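Local atomic coordinates of glycosylation Associate Protein 1 (Streptococcus agalactiae serotype V, PDB entry 6OYC), a protein that probably works with its Gap2 and Gap3 partners in the glycosylation and accessory Sec export of bacterial surface adhesins. Residues I450-T455 with Y465-I470; I320-D325 with L426-S431; K350-S355 with S407-L412; L339-L344 with E472-I477. One frame throughout, in Å; residues are numbered along the deposited sequence.

Interaction 1 of 4, residues I450-T455 with Y465-I470; sequences INTILT and YIIEEI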
loop_
_atom_site.group_PDB
_atom_site.type_symbol
_atom_site.label_atom_id
_atom_site.label_comp_id
_atom_site.label_asym_id
_atom_site.label_seq_id
_atom_site.Cartn_x
_atom_site.Cartn_y
_atom_site.Cartn_z
ATOM N N ILE A 450 -8.591 -10.736 -18.050
ATOM C CA ILE A 450 -8.225 -12.007 -18.670
ATOM C C ILE A 450 -7.066 -12.613 -17.884
ATOM O O ILE A 450 -5.984 -12.018 -17.803
ATOM C CB ILE A 450 -7.855 -11.850 -20.154
ATOM C CG1 ILE A 450 -9.047 -11.337 -20.966
ATOM C CG2 ILE A 450 -7.357 -13.193 -20.704
ATOM C CD1 ILE A 450 -8.713 -11.085 -22.431
ATOM N N ASN A 451 -7.286 -13.805 -17.334
ATOM C CA ASN A 451 -6.295 -14.560 -16.582
ATOM C C ASN A 451 -6.116 -15.937 -17.223
ATOM O O ASN A 451 -6.939 -16.382 -18.022
ATOM C CB ASN A 451 -6.709 -14.703 -15.103
ATOM C CG ASN A 451 -7.101 -13.366 -14.455
ATOM O OD1 ASN A 451 -8.182 -13.235 -13.895
ATOM N ND2 ASN A 451 -6.221 -12.370 -14.550
ATOM N N THR A 452 -5.028 -16.618 -16.875
ATOM C CA THR A 452 -4.868 -18.027 -17.218
ATOM C C THR A 452 -5.184 -18.956 -16.056
ATOM O O THR A 452 -5.020 -20.169 -16.193
ATOM C CB THR A 452 -3.443 -18.320 -17.691
ATOM O OG1 THR A 452 -2.510 -17.830 -16.718
ATOM C CG2 THR A 452 -3.186 -17.676 -19.020
ATOM N N ILE A 453 -5.594 -18.424 -14.904
ATOM C CA ILE A 453 -5.856 -19.232 -13.724
ATOM C C ILE A 453 -7.162 -18.770 -13.101
ATOM O O ILE A 453 -7.620 -17.647 -13.321
ATOM C CB ILE A 453 -4.722 -19.135 -12.686
ATOM C CG1 ILE A 453 -4.794 -17.781 -11.969
ATOM C CG2 ILE A 453 -3.372 -19.297 -13.356
ATOM C CD1 ILE A 453 -3.689 -17.553 -10.973
ATOM N N LEU A 454 -7.761 -19.658 -12.318
ATOM C CA LEU A 454 -8.916 -19.287 -11.526
ATOM C C LEU A 454 -8.466 -18.472 -10.323
ATOM O O LEU A 454 -7.450 -18.768 -9.688
ATOM C CB LEU A 454 -9.680 -20.528 -11.061
ATOM C CG LEU A 454 -11.025 -20.320 -10.344
ATOM C CD1 LEU A 454 -10.875 -20.121 -8.812
ATOM C CD2 LEU A 454 -11.822 -19.169 -10.989
ATOM N N THR A 455 -9.238 -17.441 -10.018
ATOM C CA THR A 455 -9.003 -16.560 -8.890
ATOM C C THR A 455 -10.349 -16.305 -8.245
ATOM O O THR A 455 -11.397 -16.513 -8.856
ATOM C CB THR A 455 -8.358 -15.224 -9.321
ATOM O OG1 THR A 455 -9.297 -14.464 -10.100
ATOM C CG2 THR A 455 -7.094 -15.467 -10.170
ATOM N N TYR A 465 -12.393 -13.481 -18.311
ATOM C CA TYR A 465 -12.270 -14.612 -19.216
ATOM C C TYR A 465 -10.973 -15.337 -18.901
ATOM O O TYR A 465 -9.898 -14.724 -18.892
ATOM C CB TYR A 465 -12.298 -14.148 -20.672
ATOM C CG TYR A 465 -12.578 -15.246 -21.678
ATOM C CD1 TYR A 465 -11.584 -16.152 -22.048
ATOM C CD2 TYR A 465 -13.833 -15.364 -22.279
ATOM C CE1 TYR A 465 -11.829 -17.153 -22.987
ATOM C CE2 TYR A 465 -14.089 -16.368 -23.221
ATOM C CZ TYR A 465 -13.083 -17.255 -23.568
ATOM O OH TYR A 465 -13.332 -18.246 -24.488
ATOM N N ILE A 466 -11.085 -16.631 -18.625
ATOM C CA ILE A 466 -9.939 -17.470 -18.302
ATOM C C ILE A 466 -9.541 -18.242 -19.554
ATOM O O ILE A 466 -10.320 -19.055 -20.069
ATOM C CB ILE A 466 -10.257 -18.417 -17.133
ATOM C CG1 ILE A 466 -10.791 -17.620 -15.940
ATOM C CG2 ILE A 466 -9.022 -19.192 -16.733
ATOM C CD1 ILE A 466 -11.040 -18.471 -14.710
ATOM N N ILE A 467 -8.339 -17.982 -20.052
ATOM C CA ILE A 467 -7.825 -18.654 -21.240
ATOM C C ILE A 467 -6.972 -19.841 -20.808
ATOM O O ILE A 467 -6.229 -19.774 -19.816
ATOM C CB ILE A 467 -7.033 -17.685 -22.147
ATOM C CG1 ILE A 467 -5.821 -17.118 -21.423
ATOM C CG2 ILE A 467 -7.915 -16.538 -22.618
ATOM C CD1 ILE A 467 -4.924 -16.286 -22.301
ATOM N N GLU A 468 -7.106 -20.948 -21.543
ATOM C CA GLU A 468 -6.300 -22.136 -21.296
ATOM C C GLU A 468 -4.939 -22.030 -21.960
ATOM O O GLU A 468 -3.976 -22.631 -21.478
ATOM C CB GLU A 468 -7.019 -23.390 -21.799
ATOM C CG GLU A 468 -8.278 -23.756 -21.013
ATOM C CD GLU A 468 -9.445 -24.165 -21.915
ATOM O OE1 GLU A 468 -10.388 -24.825 -21.418
ATOM O OE2 GLU A 468 -9.417 -23.831 -23.123
ATOM N N GLU A 469 -4.844 -21.288 -23.060
ATOM C CA GLU A 469 -3.584 -21.077 -23.752
ATOM C C GLU A 469 -3.532 -19.630 -24.212
ATOM O O GLU A 469 -4.560 -18.965 -24.342
ATOM C CB GLU A 469 -3.433 -22.032 -24.943
ATOM C CG GLU A 469 -1.994 -22.374 -25.299
ATOM C CD GLU A 469 -1.881 -23.126 -26.625
ATOM O OE1 GLU A 469 -2.769 -22.939 -27.490
ATOM O OE2 GLU A 469 -0.907 -23.894 -26.807
ATOM N N ILE A 470 -2.323 -19.140 -24.464
ATOM C CA ILE A 470 -2.172 -17.726 -24.788
ATOM C C ILE A 470 -2.858 -17.386 -26.112
ATOM O O ILE A 470 -3.482 -16.323 -26.242
ATOM C CB ILE A 470 -0.683 -17.336 -24.781
ATOM C CG1 ILE A 470 -0.171 -17.324 -23.333
ATOM C CG2 ILE A 470 -0.478 -15.964 -25.426
ATOM C CD1 ILE A 470 1.319 -17.074 -23.192
#
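Asn451 O takes the shorter of the two backbone hydrogen bonds that join these segments, from Ile467 N at 2.9 Å, and the CA-H of Ile466 also points at the same oxygen. The same residue's N donates to Tyr465 O over a longer 3.2 Å, less straight at 147° at the hydrogen. Together they make the short parallel ladder between strands 449-451 and 464-466, the latter an outermost strand of the six-stranded Rossmann-like sheet in this GT-B-related family. Ile450 and Tyr465 share the face covered by helix 473-481; there the CG2 branch of Ile450 meets CG2 of Ile467 at 3.9 Å, the two side chains at about a right angle. Ile466 goes to the other face. Its CG1 lies anti to the carbonyl carbon (chi1 -53°), and the chain runs on to bring CD1 to 3.9 Å from Leu454 CD2, while CG2 lies on the Thr452 carbonyl carbon. Beyond the ladder the CG2 methyl of Thr452 leans on Ile467 CG1 at 3.6 Å. The polar ends of Thr452 and Asn451 turn the other way: OG1 bonds Ile430 O and ND2 bonds Asp429 O, both in the neighbouring segment 426-431.

Interaction 2 of 4, residues I320-D325 with L426-S431; sequences IYFVVD and LIIDIS
At the centre of a six-stranded parallel sheet, strand 318-323 lies beside strand 426-428, Tyr321 bonding through both its N and its O: its N donates to Leu426 O and its O accepts from Ile428 N, each at 2.8 Å and almost straight. Val323 N then donates to Ile428 O. On the face covered by helices 329-344 and 473-481, Ile428 lays its CG2 methyl over one face of the Phe322 ring, 3.9 Å from the centroid and shifted toward the rim. Its other branch starts with CG1 anti to the carbonyl carbon (chi1 -65°), and CD1 crosses to Ile320 CG2 at 3.7 Å. The strand order is 3-2-1-4-5-6, as in Rossmann-like folds, and this pair is the usual switch point, where the connections after the two strands would be expected to leave for opposite faces. Here two waters replace the direct bonds. Both donate to Asp429 OD1, each at 2.6 Å; one also donates to Val323 O, the other to Asp325 O, and the second accepts from Ser431 OG, itself also hydrogen-bonded to Ile433 N. The other carboxylate oxygen, OD2, accepts from Asp435 N, which helps to fix the group's rotation against the Val323 methyls.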
loop_
_atom_site.group_PDB
_atom_site.type_symbol
_atom_site.label_atom_id
_atom_site.label_comp_id
_atom_site.label_asym_id
_atom_site.label_seq_id
_atom_site.Cartn_x
_atom_site.Cartn_y
_atom_site.Cartn_z
ATOM N N ILE A 320 -6.144 -1.754 -23.939
ATOM C CA ILE A 320 -5.815 -2.958 -23.185
ATOM C C ILE A 320 -4.654 -2.642 -22.250
ATOM O O ILE A 320 -3.610 -2.131 -22.685
ATOM C CB ILE A 320 -5.455 -4.127 -24.122
ATOM C CG1 ILE A 320 -6.606 -4.438 -25.078
ATOM C CG2 ILE A 320 -5.059 -5.373 -23.312
ATOM C CD1 ILE A 320 -6.387 -5.678 -25.901
ATOM N N TYR A 321 -4.829 -2.980 -20.977
ATOM C CA TYR A 321 -3.830 -2.793 -19.926
ATOM C C TYR A 321 -3.185 -4.151 -19.653
ATOM O O TYR A 321 -3.801 -5.013 -19.021
ATOM C CB TYR A 321 -4.533 -2.229 -18.686
ATOM C CG TYR A 321 -3.710 -1.849 -17.463
ATOM C CD1 TYR A 321 -3.357 -2.804 -16.502
ATOM C CD2 TYR A 321 -3.373 -0.520 -17.213
ATOM C CE1 TYR A 321 -2.635 -2.438 -15.363
ATOM C CE2 TYR A 321 -2.660 -0.153 -16.074
ATOM C CZ TYR A 321 -2.289 -1.117 -15.160
ATOM O OH TYR A 321 -1.580 -0.770 -14.033
ATOM N N PHE A 322 -1.953 -4.355 -20.136
ATOM C CA PHE A 322 -1.340 -5.686 -20.229
ATOM C C PHE A 322 -0.140 -5.801 -19.292
ATOM O O PHE A 322 0.938 -5.254 -19.574
ATOM C CB PHE A 322 -0.926 -5.978 -21.671
ATOM C CG PHE A 322 -0.645 -7.441 -21.965
ATOM C CD1 PHE A 322 0.408 -8.111 -21.354
ATOM C CD2 PHE A 322 -1.407 -8.134 -22.902
ATOM C CE1 PHE A 322 0.683 -9.449 -21.662
ATOM C CE2 PHE A 322 -1.135 -9.481 -23.211
ATOM C CZ PHE A 322 -0.095 -10.131 -22.582
ATOM N N VAL A 323 -0.312 -6.552 -18.208
ATOM C CA VAL A 323 0.749 -6.721 -17.219
ATOM C C VAL A 323 1.769 -7.710 -17.761
ATOM O O VAL A 323 1.415 -8.834 -18.126
ATOM C CB VAL A 323 0.172 -7.197 -15.872
ATOM C CG1 VAL A 323 1.301 -7.523 -14.857
ATOM C CG2 VAL A 323 -0.772 -6.145 -15.299
ATOM N N VAL A 324 3.043 -7.302 -17.810
ATOM C CA VAL A 324 4.088 -8.168 -18.365
ATOM C C VAL A 324 4.966 -8.830 -17.298
ATOM O O VAL A 324 5.720 -9.759 -17.630
ATOM C CB VAL A 324 4.961 -7.398 -19.380
ATOM C CG1 VAL A 324 4.096 -6.901 -20.542
ATOM C CG2 VAL A 324 5.702 -6.236 -18.692
ATOM N N ASP A 325 4.863 -8.418 -16.033
ATOM C CA ASP A 325 5.647 -9.022 -14.956
ATOM C C ASP A 325 5.407 -10.526 -14.837
ATOM O O ASP A 325 4.299 -11.026 -15.039
ATOM C CB ASP A 325 5.312 -8.361 -13.615
ATOM C CG ASP A 325 5.733 -6.915 -13.568
ATOM O OD1 ASP A 325 6.815 -6.577 -14.104
ATOM O OD2 ASP A 325 4.967 -6.105 -13.026
ATOM N N LEU A 426 -9.909 -3.184 -21.087
ATOM C CA LEU A 426 -9.620 -4.581 -20.806
ATOM C C LEU A 426 -8.311 -4.702 -20.038
ATOM O O LEU A 426 -7.314 -4.071 -20.405
ATOM C CB LEU A 426 -9.552 -5.389 -22.110
ATOM C CG LEU A 426 -9.368 -6.905 -22.014
ATOM C CD1 LEU A 426 -10.528 -7.556 -21.267
ATOM C CD2 LEU A 426 -9.213 -7.515 -23.421
ATOM N N ILE A 427 -8.324 -5.522 -18.980
ATOM C CA ILE A 427 -7.141 -5.843 -18.189
ATOM C C ILE A 427 -6.662 -7.237 -18.578
ATOM O O ILE A 427 -7.453 -8.190 -18.594
ATOM C CB ILE A 427 -7.453 -5.767 -16.680
ATOM C CG1 ILE A 427 -7.472 -4.313 -16.194
ATOM C CG2 ILE A 427 -6.449 -6.576 -15.857
ATOM C CD1 ILE A 427 -8.127 -4.154 -14.804
ATOM N N ILE A 428 -5.382 -7.370 -18.903
ATOM C CA ILE A 428 -4.796 -8.680 -19.178
ATOM C C ILE A 428 -3.622 -8.919 -18.231
ATOM O O ILE A 428 -2.621 -8.186 -18.254
ATOM C CB ILE A 428 -4.348 -8.836 -20.640
ATOM C CG1 ILE A 428 -5.556 -8.790 -21.578
ATOM C CG2 ILE A 428 -3.676 -10.192 -20.813
ATOM C CD1 ILE A 428 -5.203 -9.075 -23.032
ATOM N N ASP A 429 -3.737 -9.964 -17.421
ATOM C CA ASP A 429 -2.637 -10.418 -16.574
ATOM C C ASP A 429 -2.671 -11.940 -16.631
ATOM O O ASP A 429 -3.516 -12.573 -15.985
ATOM C CB ASP A 429 -2.781 -9.890 -15.151
ATOM C CG ASP A 429 -1.517 -10.070 -14.330
ATOM O OD1 ASP A 429 -0.618 -10.833 -14.766
ATOM O OD2 ASP A 429 -1.435 -9.439 -13.246
ATOM N N ILE A 430 -1.774 -12.524 -17.422
ATOM C CA ILE A 430 -1.867 -13.939 -17.764
ATOM C C ILE A 430 -0.774 -14.768 -17.097
ATOM O O ILE A 430 -0.661 -15.965 -17.376
ATOM C CB ILE A 430 -1.855 -14.160 -19.285
ATOM C CG1 ILE A 430 -0.657 -13.456 -19.927
ATOM C CG2 ILE A 430 -3.173 -13.711 -19.915
ATOM C CD1 ILE A 430 -0.373 -13.931 -21.319
ATOM N N SER A 431 0.025 -14.172 -16.215
ATOM C CA SER A 431 1.018 -14.943 -15.485
ATOM C C SER A 431 0.324 -15.864 -14.486
ATOM O O SER A 431 -0.876 -15.744 -14.220
ATOM C CB SER A 431 2.008 -14.020 -14.773
ATOM O OG SER A 431 1.561 -13.705 -13.463
HETATM O O HOH W 1 0.827 -11.070 -16.872
HETATM O O HOH W 2 1.523 -10.804 -13.356
#

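Interaction 3 of 4, residues K350-S355 with S407-L412; sequences KVTFVS and SFTHPL
Phe353 pairs with Phe408 midway along the parallel ladder that joins strand 349-354 to strand 406-409, an outermost strand of the Rossmann-like sheet. The close-fitting part is the backbone. Phe353 N donates to Ser407 O and Phe353 O accepts from Thr409 N, both at 2.8 Å, and a further bond flanks the pair at each end: Ser407 N to Val351 O and Ser355 N to Thr409 O. The inner strand is largely buried, and on the face of the two phenylalanines Phe408 CZ comes to 3.6 Å from Ser355 CB, while helix 360-375 packs against both rings through Leu370. The solvent side is the outer strand, where Ser407, Phe408 and Thr409 are all partly exposed. There Ser407 OG stops 3.5 Å from Thr352 OG1, which turns instead to Glu319 OE1. Methyls fill in beside them: Thr409 CG2, set between its backbone N and carbonyl carbon by a chi1 of -173° that sends OG1 anti to the N, sits 3.5 Å from Thr352 CG2. Past the end of strand 406-409, Pro411 CD rests on Val354 CG1, and His410 turns its ring edge back: ND1 donates to Ser355 O at 2.6 Å, the oxygen lying in the plane of the imidazole.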
loop_
_atom_site.group_PDB
_atom_site.type_symbol
_atom_site.label_atom_id
_atom_site.label_comp_id
_atom_site.label_asym_id
_atom_site.label_seq_id
_atom_site.Cartn_x
_atom_site.Cartn_y
_atom_site.Cartn_z
ATOM N N LYS A 350 -5.664 -0.578 -28.632
ATOM C CA LYS A 350 -4.326 -0.145 -28.266
ATOM C C LYS A 350 -3.881 -0.956 -27.058
ATOM O O LYS A 350 -4.708 -1.382 -26.249
ATOM C CB LYS A 350 -4.297 1.350 -27.959
ATOM C CG LYS A 350 -4.860 2.200 -29.095
ATOM C CD LYS A 350 -4.615 3.683 -28.868
ATOM C CE LYS A 350 -5.033 4.523 -30.073
ATOM N NZ LYS A 350 -4.912 5.983 -29.783
ATOM N N VAL A 351 -2.577 -1.190 -26.937
ATOM C CA VAL A 351 -2.056 -1.998 -25.839
ATOM C C VAL A 351 -1.072 -1.163 -25.028
ATOM O O VAL A 351 -0.087 -0.642 -25.568
ATOM C CB VAL A 351 -1.399 -3.301 -26.330
ATOM C CG1 VAL A 351 -0.823 -4.095 -25.129
ATOM C CG2 VAL A 351 -2.403 -4.157 -27.105
ATOM N N THR A 352 -1.336 -1.038 -23.735
ATOM C CA THR A 352 -0.365 -0.489 -22.793
ATOM C C THR A 352 0.264 -1.637 -22.016
ATOM O O THR A 352 -0.411 -2.288 -21.205
ATOM C CB THR A 352 -1.006 0.493 -21.821
ATOM O OG1 THR A 352 -1.679 1.523 -22.545
ATOM C CG2 THR A 352 0.061 1.096 -20.907
ATOM N N PHE A 353 1.556 -1.862 -22.248
ATOM C CA PHE A 353 2.323 -2.814 -21.454
ATOM C C PHE A 353 2.694 -2.200 -20.110
ATOM O O PHE A 353 3.197 -1.071 -20.039
ATOM C CB PHE A 353 3.578 -3.255 -22.196
ATOM C CG PHE A 353 3.288 -3.982 -23.466
ATOM C CD1 PHE A 353 2.629 -5.207 -23.437
ATOM C CD2 PHE A 353 3.627 -3.423 -24.694
ATOM C CE1 PHE A 353 2.344 -5.878 -24.609
ATOM C CE2 PHE A 353 3.342 -4.082 -25.876
ATOM C CZ PHE A 353 2.708 -5.314 -25.842
ATOM N N VAL A 354 2.448 -2.952 -19.049
ATOM C CA VAL A 354 2.545 -2.455 -17.684
ATOM C C VAL A 354 3.559 -3.308 -16.938
ATOM O O VAL A 354 3.427 -4.538 -16.883
ATOM C CB VAL A 354 1.176 -2.485 -16.992
ATOM C CG1 VAL A 354 1.273 -2.023 -15.505
ATOM C CG2 VAL A 354 0.198 -1.637 -17.795
ATOM N N SER A 355 4.579 -2.661 -16.380
ATOM C CA SER A 355 5.558 -3.318 -15.526
ATOM C C SER A 355 5.522 -2.656 -14.159
ATOM O O SER A 355 5.709 -1.435 -14.047
ATOM C CB SER A 355 6.963 -3.240 -16.124
ATOM O OG SER A 355 7.934 -3.612 -15.166
ATOM N N SER A 407 2.414 0.976 -26.156
ATOM C CA SER A 407 3.228 1.749 -25.233
ATOM C C SER A 407 3.649 0.867 -24.066
ATOM O O SER A 407 3.136 -0.239 -23.855
ATOM C CB SER A 407 2.501 3.008 -24.727
ATOM O OG SER A 407 1.226 2.689 -24.198
ATOM N N PHE A 408 4.605 1.387 -23.305
ATOM C CA PHE A 408 5.149 0.718 -22.141
ATOM C C PHE A 408 5.154 1.722 -21.003
ATOM O O PHE A 408 5.661 2.835 -21.162
ATOM C CB PHE A 408 6.562 0.201 -22.431
ATOM C CG PHE A 408 7.206 -0.506 -21.279
ATOM C CD1 PHE A 408 7.936 0.203 -20.318
ATOM C CD2 PHE A 408 7.102 -1.884 -21.152
ATOM C CE1 PHE A 408 8.534 -0.459 -19.252
ATOM C CE2 PHE A 408 7.704 -2.546 -20.100
ATOM C CZ PHE A 408 8.421 -1.835 -19.146
ATOM N N THR A 409 4.581 1.345 -19.863
ATOM C CA THR A 409 4.549 2.245 -18.722
ATOM C C THR A 409 4.868 1.483 -17.443
ATOM O O THR A 409 4.665 0.268 -17.343
ATOM C CB THR A 409 3.193 2.960 -18.574
ATOM O OG1 THR A 409 3.300 3.935 -17.536
ATOM C CG2 THR A 409 2.108 1.997 -18.158
ATOM N N HIS A 410 5.352 2.235 -16.451
ATOM C CA HIS A 410 5.698 1.712 -15.132
ATOM C C HIS A 410 5.037 2.586 -14.074
ATOM O O HIS A 410 5.623 3.571 -13.616
ATOM C CB HIS A 410 7.215 1.674 -14.939
ATOM C CG HIS A 410 7.630 1.441 -13.516
ATOM N ND1 HIS A 410 7.178 0.367 -12.776
ATOM C CD2 HIS A 410 8.431 2.156 -12.691
ATOM C CE1 HIS A 410 7.690 0.427 -11.562
ATOM N NE2 HIS A 410 8.454 1.502 -11.487
ATOM N N PRO A 411 3.819 2.259 -13.663
ATOM C CA PRO A 411 3.153 3.061 -12.620
ATOM C C PRO A 411 3.944 3.030 -11.315
ATOM O O PRO A 411 4.452 1.984 -10.914
ATOM C CB PRO A 411 1.785 2.385 -12.464
ATOM C CG PRO A 411 1.655 1.455 -13.676
ATOM C CD PRO A 411 3.034 1.086 -14.081
ATOM N N LEU A 412 4.051 4.197 -10.656
ATOM C CA LEU A 412 4.866 4.379 -9.458
ATOM C C LEU A 412 4.086 4.229 -8.156
ATOM O O LEU A 412 4.703 4.119 -7.096
ATOM C CB LEU A 412 5.530 5.772 -9.467
ATOM C CG LEU A 412 6.397 6.081 -10.706
ATOM C CD1 LEU A 412 6.726 7.568 -10.832
ATOM C CD2 LEU A 412 7.665 5.246 -10.705
#

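Interaction 4 of 4, residues L339-L344 with E472-I477; sequences LYKVML and ELEKAI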
loop_
_atom_site.group_PDB
_atom_site.type_symbol
_atom_site.label_atom_id
_atom_site.label_comp_id
_atom_site.label_asym_id
_atom_site.label_seq_id
_atom_site.Cartn_x
_atom_site.Cartn_y
_atom_site.Cartn_z
ATOM N N LEU A 339 -1.655 -10.612 -30.098
ATOM C CA LEU A 339 -2.047 -9.206 -30.048
ATOM C C LEU A 339 -1.998 -8.581 -31.434
ATOM O O LEU A 339 -2.897 -7.819 -31.808
ATOM C CB LEU A 339 -1.152 -8.428 -29.075
ATOM C CG LEU A 339 -1.300 -8.714 -27.568
ATOM C CD1 LEU A 339 -0.161 -8.063 -26.771
ATOM C CD2 LEU A 339 -2.659 -8.289 -27.039
ATOM N N TYR A 340 -0.949 -8.899 -32.202
ATOM C CA TYR A 340 -0.873 -8.498 -33.603
ATOM C C TYR A 340 -2.125 -8.916 -34.373
ATOM O O TYR A 340 -2.744 -8.098 -35.062
ATOM C CB TYR A 340 0.388 -9.095 -34.231
ATOM C CG TYR A 340 0.703 -8.574 -35.618
ATOM C CD1 TYR A 340 1.138 -7.271 -35.805
ATOM C CD2 TYR A 340 0.578 -9.393 -36.737
ATOM C CE1 TYR A 340 1.429 -6.788 -37.073
ATOM C CE2 TYR A 340 0.877 -8.921 -38.005
ATOM C CZ TYR A 340 1.291 -7.616 -38.167
ATOM O OH TYR A 340 1.584 -7.136 -39.419
ATOM N N LYS A 341 -2.540 -10.177 -34.226
ATOM C CA LYS A 341 -3.674 -10.682 -35.000
ATOM C C LYS A 341 -4.960 -9.920 -34.689
ATOM O O LYS A 341 -5.677 -9.499 -35.607
ATOM C CB LYS A 341 -3.862 -12.177 -34.744
ATOM C CG LYS A 341 -2.960 -13.080 -35.588
ATOM C CD LYS A 341 -3.534 -14.485 -35.675
ATOM C CE LYS A 341 -2.509 -15.539 -35.243
ATOM N NZ LYS A 341 -1.343 -15.666 -36.170
ATOM N N VAL A 342 -5.279 -9.736 -33.399
ATOM C CA VAL A 342 -6.527 -9.047 -33.074
ATOM C C VAL A 342 -6.445 -7.570 -33.438
ATOM O O VAL A 342 -7.469 -6.931 -33.706
ATOM C CB VAL A 342 -6.908 -9.232 -31.591
ATOM C CG1 VAL A 342 -6.701 -10.677 -31.144
ATOM C CG2 VAL A 342 -6.146 -8.254 -30.704
ATOM N N MET A 343 -5.234 -7.009 -33.478
ATOM C CA MET A 343 -5.083 -5.579 -33.709
ATOM C C MET A 343 -5.202 -5.232 -35.185
ATOM O O MET A 343 -5.747 -4.175 -35.526
ATOM C CB MET A 343 -3.746 -5.095 -33.150
ATOM C CG MET A 343 -3.835 -4.695 -31.679
ATOM S SD MET A 343 -2.232 -4.434 -30.923
ATOM C CE MET A 343 -1.813 -2.797 -31.544
ATOM N N LEU A 344 -4.701 -6.100 -36.075
ATOM C CA LEU A 344 -4.950 -5.894 -37.498
ATOM C C LEU A 344 -6.435 -5.976 -37.803
ATOM O O LEU A 344 -6.940 -5.248 -38.660
ATOM C CB LEU A 344 -4.190 -6.912 -38.339
ATOM C CG LEU A 344 -2.669 -6.928 -38.305
ATOM C CD1 LEU A 344 -2.242 -8.277 -38.797
ATOM C CD2 LEU A 344 -2.077 -5.831 -39.178
ATOM N N GLU A 472 -5.534 -18.277 -27.106
ATOM C CA GLU A 472 -6.935 -18.001 -26.835
ATOM C C GLU A 472 -7.206 -16.511 -26.579
ATOM O O GLU A 472 -8.373 -16.101 -26.591
ATOM C CB GLU A 472 -7.373 -18.867 -25.660
ATOM C CG GLU A 472 -8.837 -19.244 -25.632
ATOM C CD GLU A 472 -9.157 -20.142 -24.444
ATOM O OE1 GLU A 472 -8.204 -20.746 -23.886
ATOM O OE2 GLU A 472 -10.350 -20.227 -24.061
ATOM N N LEU A 473 -6.164 -15.691 -26.358
ATOM C CA LEU A 473 -6.335 -14.238 -26.397
ATOM C C LEU A 473 -7.030 -13.792 -27.675
ATOM O O LEU A 473 -7.780 -12.803 -27.665
ATOM C CB LEU A 473 -4.986 -13.527 -26.304
ATOM C CG LEU A 473 -4.291 -13.456 -24.944
ATOM C CD1 LEU A 473 -2.910 -12.804 -25.098
ATOM C CD2 LEU A 473 -5.162 -12.742 -23.911
ATOM N N GLU A 474 -6.781 -14.504 -28.787
ATOM C CA GLU A 474 -7.406 -14.173 -30.064
ATOM C C GLU A 474 -8.915 -14.365 -30.029
ATOM O O GLU A 474 -9.617 -13.820 -30.887
ATOM C CB GLU A 474 -6.797 -15.012 -31.193
ATOM C CG GLU A 474 -5.420 -14.547 -31.646
ATOM C CD GLU A 474 -4.672 -15.616 -32.428
ATOM O OE1 GLU A 474 -3.529 -15.960 -32.052
ATOM O OE2 GLU A 474 -5.236 -16.117 -33.424
ATOM N N LYS A 475 -9.423 -15.130 -29.066
ATOM C CA LYS A 475 -10.853 -15.238 -28.814
ATOM C C LYS A 475 -11.299 -14.326 -27.679
ATOM O O LYS A 475 -12.322 -13.641 -27.794
ATOM C CB LYS A 475 -11.208 -16.693 -28.479
ATOM C CG LYS A 475 -12.683 -16.972 -28.256
ATOM C CD LYS A 475 -12.930 -18.469 -28.024
ATOM C CE LYS A 475 -14.413 -18.789 -27.764
ATOM N NZ LYS A 475 -14.703 -20.263 -27.747
ATOM N N ALA A 476 -10.508 -14.272 -26.602
ATOM C CA ALA A 476 -10.910 -13.549 -25.402
ATOM C C ALA A 476 -10.926 -12.036 -25.622
ATOM O O ALA A 476 -11.795 -11.338 -25.085
ATOM C CB ALA A 476 -9.983 -13.928 -24.246
ATOM N N ILE A 477 -9.977 -11.503 -26.383
ATOM C CA ILE A 477 -9.904 -10.053 -26.562
ATOM C C ILE A 477 -11.116 -9.570 -27.362
ATOM O O ILE A 477 -11.772 -8.607 -26.936
ATOM C CB ILE A 477 -8.571 -9.629 -27.205
ATOM C CG1 ILE A 477 -7.409 -9.912 -26.249
ATOM C CG2 ILE A 477 -8.600 -8.165 -27.557
ATOM C CD1 ILE A 477 -6.036 -9.548 -26.808
#
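Leu473 opens the contact modestly, its carbonyl oxygen lying near Val342 CG1, where helix 473-481 runs beside helix 329-344. Both helices cover the same face of the parallel Rossmann-like sheet, with local axes 9.2 Å apart at 42°, and no hydrogen bond joins the two segments. Glu474 comes next. Its CA lies 3.7 Å from Val342 CG1, and its extended side chain reaches across the methylenes of Lys341, with OE2 3.3 Å from CD. The lysine chain bends at its last two torsions and leaves NZ 4.7 Å from Glu474 OE1, so the opposite charges probably attract without forming a salt bridge; OE1 is instead hydrogen-bonded to Ser338 OG. One turn on, Ile477 fills the buried side, facing the sheet beside Leu426 and Ile428. Its two branches split the work: a chi1 of -66° puts CG1 anti to the carbonyl carbon and leaves CG2 to meet Val342 CG2 at 4.0 Å, while CD1 approaches Leu339 CD2 to 3.6 Å.

Interactions 3, 2 and 1 lie in turn across one six-stranded parallel sheet. The centres of interactions 2 and 3 are about 9 Å apart and those of interactions 1 and 2 about 11 Å, joined by backbone bonds between neighbouring strands; interactions 1 and 3, about 20 Å apart, do not touch. Interaction 4 joins two helices on one face and packs against all three. Along the chain interaction 3 is nested within interaction 2, interaction 1 follows, and interaction 4 encloses interactions 1 and 3 while alternating with interaction 2. The strands and helices between 318 and 481 thus appear to form one Rossmann-like unit, consistent with one half of a GT-B-type protein.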